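Local structure of Poly(A) RNA polymerase GLD2 (6LBK) at residues L189-L203 / L234-L248. The protein probably adds poly(A) tails to the 3' ends of selected cytoplasmic mRNAs and single nucleotides to certain microRNAs, using ATP and magnesium or manganese ions. The protein carries 1 engineered substitution. Residues are numbered along the deposited sequence; the frame is centred on the assembly and turned at random.
Sequences LLRTYAYLENRVRPL and LHYLQTLPEPILPSL
Y193 and L248 meet where the end of helix 182-194 and its turn into helix 200-213 pack against the end of helix 226-239 and the loop that follows it. The joint belongs to the helical part of this non-canonical poly(A) polymerase, away from D109 and D111, which by similarity bind the catalytic magnesium. CA atoms come closest at L189 and L248, 7.6 Å apart, and stay almost as near at Y193 and L245 and at V200 and L234. The loop turns back onto its own helix, where L237 O accepts hydrogen bonds from both I244 N and L245 N. Tyrosine suits position 193 because its ring packs among leucines while its hydroxyl serves a buried backbone. With its CG anti to the carbonyl carbon (chi1 -78°), Y193 reaches the loop, and L248 CD1 sits over the centre of one face of its ring, 3.3 Å from the ring centroid, a CH-pi contact. L234 CD1 approaches obliquely. Beyond the ring, branched V200 touches both helix and loop with one methyl, CG2, lying 3.5 Å from L237 CD1 and 3.6 Å from L245 CD1. L196 CD2 meets P246 CD tip to tip. Q238 NE2 donates to P246 O, at the tyrosine's edge, and also to V307 O. L248 N donates almost straight (171°) to Y193 OH at 3.1 Å.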
loop_
_atom_site.group_PDB
_atom_site.type_symbol
_atom_site.label_atom_id
_atom_site.label_comp_id
_atom_site.label_asym_id
_atom_site.label_seq_id
_atom_site.Cartn_x
_atom_site.Cartn_y
_atom_site.Cartn_z
ATOM N N LEU A 189 9.884 0.820 4.862
ATOM C CA LEU A 189 10.423 0.025 3.765
ATOM C C LEU A 189 9.888 0.550 2.449
ATOM O O LEU A 189 10.648 1.022 1.598
ATOM C CB LEU A 189 10.049 -1.440 3.956
ATOM C CG LEU A 189 10.361 -2.407 2.840
ATOM C CD1 LEU A 189 11.855 -2.481 2.704
ATOM C CD2 LEU A 189 9.785 -3.712 3.265
ATOM N N LEU A 190 8.558 0.592 2.341
ATOM C CA LEU A 190 7.874 1.014 1.125
ATOM C C LEU A 190 8.226 2.442 0.767
ATOM O O LEU A 190 8.493 2.755 -0.406
ATOM C CB LEU A 190 6.363 0.887 1.320
ATOM C CG LEU A 190 5.683 -0.355 0.733
ATOM C CD1 LEU A 190 6.286 -1.662 1.243
ATOM C CD2 LEU A 190 4.168 -0.274 0.957
ATOM N N ARG A 191 8.294 3.311 1.775
ATOM C CA ARG A 191 8.670 4.697 1.529
ATOM C C ARG A 191 10.054 4.781 0.899
ATOM O O ARG A 191 10.274 5.577 -0.021
ATOM C CB ARG A 191 8.612 5.506 2.837
ATOM C CG ARG A 191 9.134 6.922 2.695
ATOM C CD ARG A 191 8.741 7.824 3.828
ATOM N NE ARG A 191 9.240 9.183 3.614
ATOM C CZ ARG A 191 8.539 10.184 3.078
ATOM N NH1 ARG A 191 9.113 11.372 2.919
ATOM N NH2 ARG A 191 7.274 10.003 2.700
ATOM N N THR A 192 10.986 3.928 1.342
ATOM C CA THR A 192 12.340 3.962 0.794
ATOM C C THR A 192 12.354 3.503 -0.657
ATOM O O THR A 192 13.121 4.028 -1.468
ATOM C CB THR A 192 13.278 3.105 1.656
ATOM O OG1 THR A 192 13.187 3.539 3.015
ATOM C CG2 THR A 192 14.720 3.259 1.197
ATOM N N TYR A 193 11.486 2.551 -0.998
ATOM C CA TYR A 193 11.289 2.198 -2.391
ATOM C C TYR A 193 10.616 3.333 -3.149
ATOM O O TYR A 193 10.967 3.609 -4.306
ATOM C CB TYR A 193 10.421 0.958 -2.479
ATOM C CG TYR A 193 11.091 -0.353 -2.200
ATOM C CD1 TYR A 193 12.067 -0.851 -3.047
ATOM C CD2 TYR A 193 10.691 -1.134 -1.122
ATOM C CE1 TYR A 193 12.637 -2.072 -2.814
ATOM C CE2 TYR A 193 11.260 -2.355 -0.886
ATOM C CZ TYR A 193 12.225 -2.819 -1.733
ATOM O OH TYR A 193 12.791 -4.038 -1.486
ATOM N N ALA A 194 9.637 3.997 -2.507
ATOM C CA ALA A 194 8.833 5.008 -3.194
ATOM C C ALA A 194 9.699 6.145 -3.722
ATOM O O ALA A 194 9.342 6.800 -4.703
ATOM C CB ALA A 194 7.744 5.537 -2.257
ATOM N N TYR A 195 10.816 6.424 -3.070
ATOM C CA TYR A 195 11.681 7.506 -3.508
ATOM C C TYR A 195 13.033 6.997 -4.014
ATOM O O TYR A 195 13.932 7.803 -4.285
ATOM C CB TYR A 195 11.839 8.526 -2.371
ATOM C CG TYR A 195 10.532 9.222 -2.041
ATOM C CD1 TYR A 195 10.131 10.367 -2.732
ATOM C CD2 TYR A 195 9.674 8.705 -1.071
ATOM C CE1 TYR A 195 8.916 10.992 -2.442
ATOM C CE2 TYR A 195 8.466 9.321 -0.772
ATOM C CZ TYR A 195 8.088 10.462 -1.453
ATOM O OH TYR A 195 6.880 11.061 -1.142
ATOM N N LEU A 196 13.181 5.673 -4.183
ATOM C CA LEU A 196 14.437 5.118 -4.687
ATOM C C LEU A 196 14.580 5.373 -6.188
ATOM O O LEU A 196 15.702 5.422 -6.711
ATOM C CB LEU A 196 14.512 3.617 -4.368
ATOM C CG LEU A 196 15.890 2.958 -4.166
ATOM C CD1 LEU A 196 16.508 3.430 -2.850
ATOM C CD2 LEU A 196 15.826 1.426 -4.214
ATOM N N GLU A 197 13.457 5.536 -6.892
ATOM C CA GLU A 197 13.467 5.857 -8.310
ATOM C C GLU A 197 12.185 6.578 -8.705
ATOM O O GLU A 197 11.102 6.242 -8.218
ATOM C CB GLU A 197 13.634 4.597 -9.126
ATOM C CG GLU A 197 13.554 4.844 -10.556
ATOM C CD GLU A 197 13.917 3.618 -11.254
ATOM O OE1 GLU A 197 14.510 2.764 -10.562
ATOM O OE2 GLU A 197 13.595 3.483 -12.450
ATOM N N ASN A 198 12.315 7.537 -9.633
ATOM C CA ASN A 198 11.249 8.488 -9.938
ATOM C C ASN A 198 10.039 7.871 -10.626
ATOM O O ASN A 198 8.997 8.532 -10.677
ATOM C CB ASN A 198 11.781 9.641 -10.794
ATOM C CG ASN A 198 12.697 9.175 -11.924
ATOM O OD1 ASN A 198 12.485 8.117 -12.516
ATOM N ND2 ASN A 198 13.691 9.996 -12.257
ATOM N N ARG A 199 10.144 6.647 -11.158
ATOM C CA ARG A 199 9.024 5.997 -11.829
ATOM C C ARG A 199 8.171 5.164 -10.895
ATOM O O ARG A 199 7.037 4.825 -11.257
ATOM C CB ARG A 199 9.522 5.106 -12.980
ATOM C CG ARG A 199 10.043 5.870 -14.177
ATOM C CD ARG A 199 10.724 4.965 -15.179
ATOM N NE ARG A 199 12.038 4.575 -14.681
ATOM C CZ ARG A 199 12.894 3.778 -15.317
ATOM N NH1 ARG A 199 12.590 3.267 -16.506
ATOM N NH2 ARG A 199 14.062 3.489 -14.759
ATOM N N VAL A 200 8.687 4.797 -9.722
ATOM C CA VAL A 200 7.940 3.888 -8.853
ATOM C C VAL A 200 6.628 4.524 -8.415
ATOM O O VAL A 200 5.577 3.874 -8.425
ATOM C CB VAL A 200 8.792 3.460 -7.649
ATOM C CG1 VAL A 200 7.951 2.623 -6.722
ATOM C CG2 VAL A 200 10.039 2.675 -8.114
ATOM N N ARG A 201 6.654 5.810 -8.038
ATOM C CA ARG A 201 5.434 6.426 -7.512
ATOM C C ARG A 201 4.388 6.690 -8.592
ATOM O O ARG A 201 3.208 6.362 -8.361
ATOM C CB ARG A 201 5.774 7.694 -6.721
ATOM C CG ARG A 201 6.278 7.371 -5.291
ATOM C CD ARG A 201 6.819 8.615 -4.546
ATOM N NE ARG A 201 5.737 9.492 -4.096
ATOM C CZ ARG A 201 5.562 10.748 -4.494
ATOM N NH1 ARG A 201 6.410 11.309 -5.347
ATOM N NH2 ARG A 201 4.537 11.452 -4.041
ATOM N N PRO A 202 4.720 7.260 -9.772
ATOM C CA PRO A 202 3.687 7.391 -10.822
ATOM C C PRO A 202 3.074 6.068 -11.243
ATOM O O PRO A 202 1.850 5.973 -11.447
ATOM C CB PRO A 202 4.445 8.053 -11.985
ATOM C CG PRO A 202 5.560 8.796 -11.330
ATOM C CD PRO A 202 5.975 7.932 -10.167
ATOM N N LEU A 203 3.896 5.027 -11.352
ATOM C CA LEU A 203 3.376 3.740 -11.780
ATOM C C LEU A 203 2.447 3.169 -10.731
ATOM O O LEU A 203 1.345 2.704 -11.040
ATOM C CB LEU A 203 4.522 2.772 -12.030
ATOM C CG LEU A 203 3.992 1.516 -12.713
ATOM C CD1 LEU A 203 3.765 1.834 -14.244
ATOM C CD2 LEU A 203 4.834 0.255 -12.484
ATOM N N LEU A 234 6.160 -3.447 -7.059
ATOM C CA LEU A 234 7.575 -3.496 -6.674
ATOM C C LEU A 234 8.235 -4.799 -7.126
ATOM O O LEU A 234 9.384 -4.788 -7.576
ATOM C CB LEU A 234 7.755 -3.300 -5.158
ATOM C CG LEU A 234 7.306 -2.025 -4.413
ATOM C CD1 LEU A 234 7.776 -2.082 -2.992
ATOM C CD2 LEU A 234 7.842 -0.740 -5.053
ATOM N N HIS A 235 7.526 -5.929 -7.039
ATOM C CA HIS A 235 8.055 -7.180 -7.572
ATOM C C HIS A 235 8.290 -7.091 -9.087
ATOM O O HIS A 235 9.339 -7.524 -9.590
ATOM C CB HIS A 235 7.099 -8.314 -7.232
ATOM C CG HIS A 235 7.417 -9.592 -7.927
ATOM N ND1 HIS A 235 8.429 -10.427 -7.516
ATOM C CD2 HIS A 235 6.900 -10.147 -9.044
ATOM C CE1 HIS A 235 8.507 -11.459 -8.333
ATOM N NE2 HIS A 235 7.593 -11.311 -9.273
ATOM N N TYR A 236 7.316 -6.551 -9.836
ATOM C CA TYR A 236 7.492 -6.403 -11.283
ATOM C C TYR A 236 8.734 -5.577 -11.587
ATOM O O TYR A 236 9.532 -5.932 -12.470
ATOM C CB TYR A 236 6.247 -5.773 -11.961
ATOM C CG TYR A 236 6.493 -5.440 -13.456
ATOM C CD1 TYR A 236 6.746 -6.453 -14.403
ATOM C CD2 TYR A 236 6.492 -4.115 -13.910
ATOM C CE1 TYR A 236 7.004 -6.134 -15.786
ATOM C CE2 TYR A 236 6.740 -3.806 -15.275
ATOM C CZ TYR A 236 7.000 -4.812 -16.189
ATOM O OH TYR A 236 7.238 -4.467 -17.474
ATOM N N LEU A 237 8.914 -4.473 -10.863
ATOM C CA LEU A 237 10.102 -3.649 -11.034
ATOM C C LEU A 237 11.367 -4.371 -10.587
ATOM O O LEU A 237 12.451 -4.051 -11.084
ATOM C CB LEU A 237 9.942 -2.338 -10.262
ATOM C CG LEU A 237 8.831 -1.357 -10.662
ATOM C CD1 LEU A 237 8.806 -0.138 -9.689
ATOM C CD2 LEU A 237 8.972 -0.911 -12.128
ATOM N N GLN A 238 11.254 -5.352 -9.685
ATOM C CA GLN A 238 12.434 -6.014 -9.135
ATOM C C GLN A 238 12.973 -7.119 -10.024
ATOM O O GLN A 238 14.163 -7.438 -9.948
ATOM C CB GLN A 238 12.113 -6.588 -7.757
ATOM C CG GLN A 238 12.274 -5.608 -6.611
ATOM C CD GLN A 238 11.837 -6.212 -5.293
ATOM O OE1 GLN A 238 10.932 -7.049 -5.259
ATOM N NE2 GLN A 238 12.492 -5.814 -4.202
ATOM N N THR A 239 12.131 -7.689 -10.876
ATOM C CA THR A 239 12.479 -8.865 -11.655
ATOM C C THR A 239 12.632 -8.592 -13.152
ATOM O O THR A 239 12.855 -9.536 -13.924
ATOM C CB THR A 239 11.426 -9.933 -11.385
ATOM O OG1 THR A 239 10.139 -9.306 -11.427
ATOM C CG2 THR A 239 11.637 -10.558 -10.017
ATOM N N LEU A 240 12.616 -7.325 -13.574
ATOM C CA LEU A 240 12.855 -7.000 -14.971
ATOM C C LEU A 240 14.251 -7.457 -15.369
ATOM O O LEU A 240 15.138 -7.569 -14.517
ATOM C CB LEU A 240 12.686 -5.501 -15.242
ATOM C CG LEU A 240 11.233 -4.983 -15.265
ATOM C CD1 LEU A 240 11.121 -3.444 -15.371
ATOM C CD2 LEU A 240 10.445 -5.665 -16.378
ATOM N N PRO A 241 14.445 -7.795 -16.655
ATOM C CA PRO A 241 15.782 -8.193 -17.136
ATOM C C PRO A 241 16.915 -7.274 -16.708
ATOM O O PRO A 241 17.957 -7.753 -16.249
ATOM C CB PRO A 241 15.585 -8.177 -18.655
ATOM C CG PRO A 241 14.149 -8.514 -18.836
ATOM C CD PRO A 241 13.436 -7.835 -17.734
ATOM N N GLU A 242 16.734 -5.964 -16.840
ATOM C CA GLU A 242 17.640 -4.975 -16.269
ATOM C C GLU A 242 16.854 -4.257 -15.182
ATOM O O GLU A 242 16.140 -3.286 -15.468
ATOM C CB GLU A 242 18.134 -3.997 -17.339
ATOM C CG GLU A 242 18.948 -4.679 -18.456
ATOM C CD GLU A 242 19.876 -3.726 -19.199
ATOM O OE1 GLU A 242 19.593 -2.510 -19.199
ATOM O OE2 GLU A 242 20.905 -4.187 -19.750
ATOM N N PRO A 243 16.976 -4.666 -13.922
ATOM C CA PRO A 243 15.933 -4.348 -12.937
ATOM C C PRO A 243 15.915 -2.878 -12.555
ATOM O O PRO A 243 16.945 -2.202 -12.533
ATOM C CB PRO A 243 16.304 -5.231 -11.741
ATOM C CG PRO A 243 17.781 -5.410 -11.871
ATOM C CD PRO A 243 18.129 -5.367 -13.318
ATOM N N ILE A 244 14.710 -2.394 -12.253
ATOM C CA ILE A 244 14.492 -1.024 -11.796
ATOM C C ILE A 244 14.578 -0.864 -10.271
ATOM O O ILE A 244 14.890 0.239 -9.787
ATOM C CB ILE A 244 13.116 -0.540 -12.313
ATOM C CG1 ILE A 244 13.159 -0.207 -13.790
ATOM C CG2 ILE A 244 12.543 0.621 -11.506
ATOM C CD1 ILE A 244 11.810 0.193 -14.324
ATOM N N LEU A 245 14.398 -1.941 -9.504
ATOM C CA LEU A 245 14.517 -1.853 -8.050
ATOM C C LEU A 245 15.299 -3.065 -7.549
ATOM O O LEU A 245 15.094 -4.191 -8.036
ATOM C CB LEU A 245 13.150 -1.766 -7.335
ATOM C CG LEU A 245 12.377 -0.436 -7.445
ATOM C CD1 LEU A 245 11.065 -0.462 -6.659
ATOM C CD2 LEU A 245 13.241 0.794 -7.057
ATOM N N PRO A 246 16.204 -2.864 -6.590
ATOM C CA PRO A 246 16.913 -3.996 -5.997
ATOM C C PRO A 246 16.096 -4.548 -4.859
ATOM O O PRO A 246 14.885 -4.300 -4.800
ATOM C CB PRO A 246 18.210 -3.364 -5.503
ATOM C CG PRO A 246 17.769 -2.006 -5.064
ATOM C CD PRO A 246 16.662 -1.586 -6.017
ATOM N N SER A 247 16.723 -5.307 -3.966
ATOM C CA SER A 247 16.109 -5.651 -2.689
ATOM C C SER A 247 16.702 -4.765 -1.603
ATOM O O SER A 247 17.911 -4.814 -1.361
ATOM C CB SER A 247 16.310 -7.120 -2.336
ATOM O OG SER A 247 15.828 -7.364 -1.021
ATOM N N LEU A 248 15.864 -3.930 -0.975
ATOM C CA LEU A 248 16.372 -3.059 0.085
ATOM C C LEU A 248 16.798 -3.862 1.315
ATOM O O LEU A 248 17.798 -3.530 1.959
ATOM C CB LEU A 248 15.325 -2.011 0.471
ATOM C CG LEU A 248 15.025 -0.844 -0.474
ATOM C CD1 LEU A 248 13.815 -0.073 0.017
ATOM C CD2 LEU A 248 16.229 0.073 -0.627
#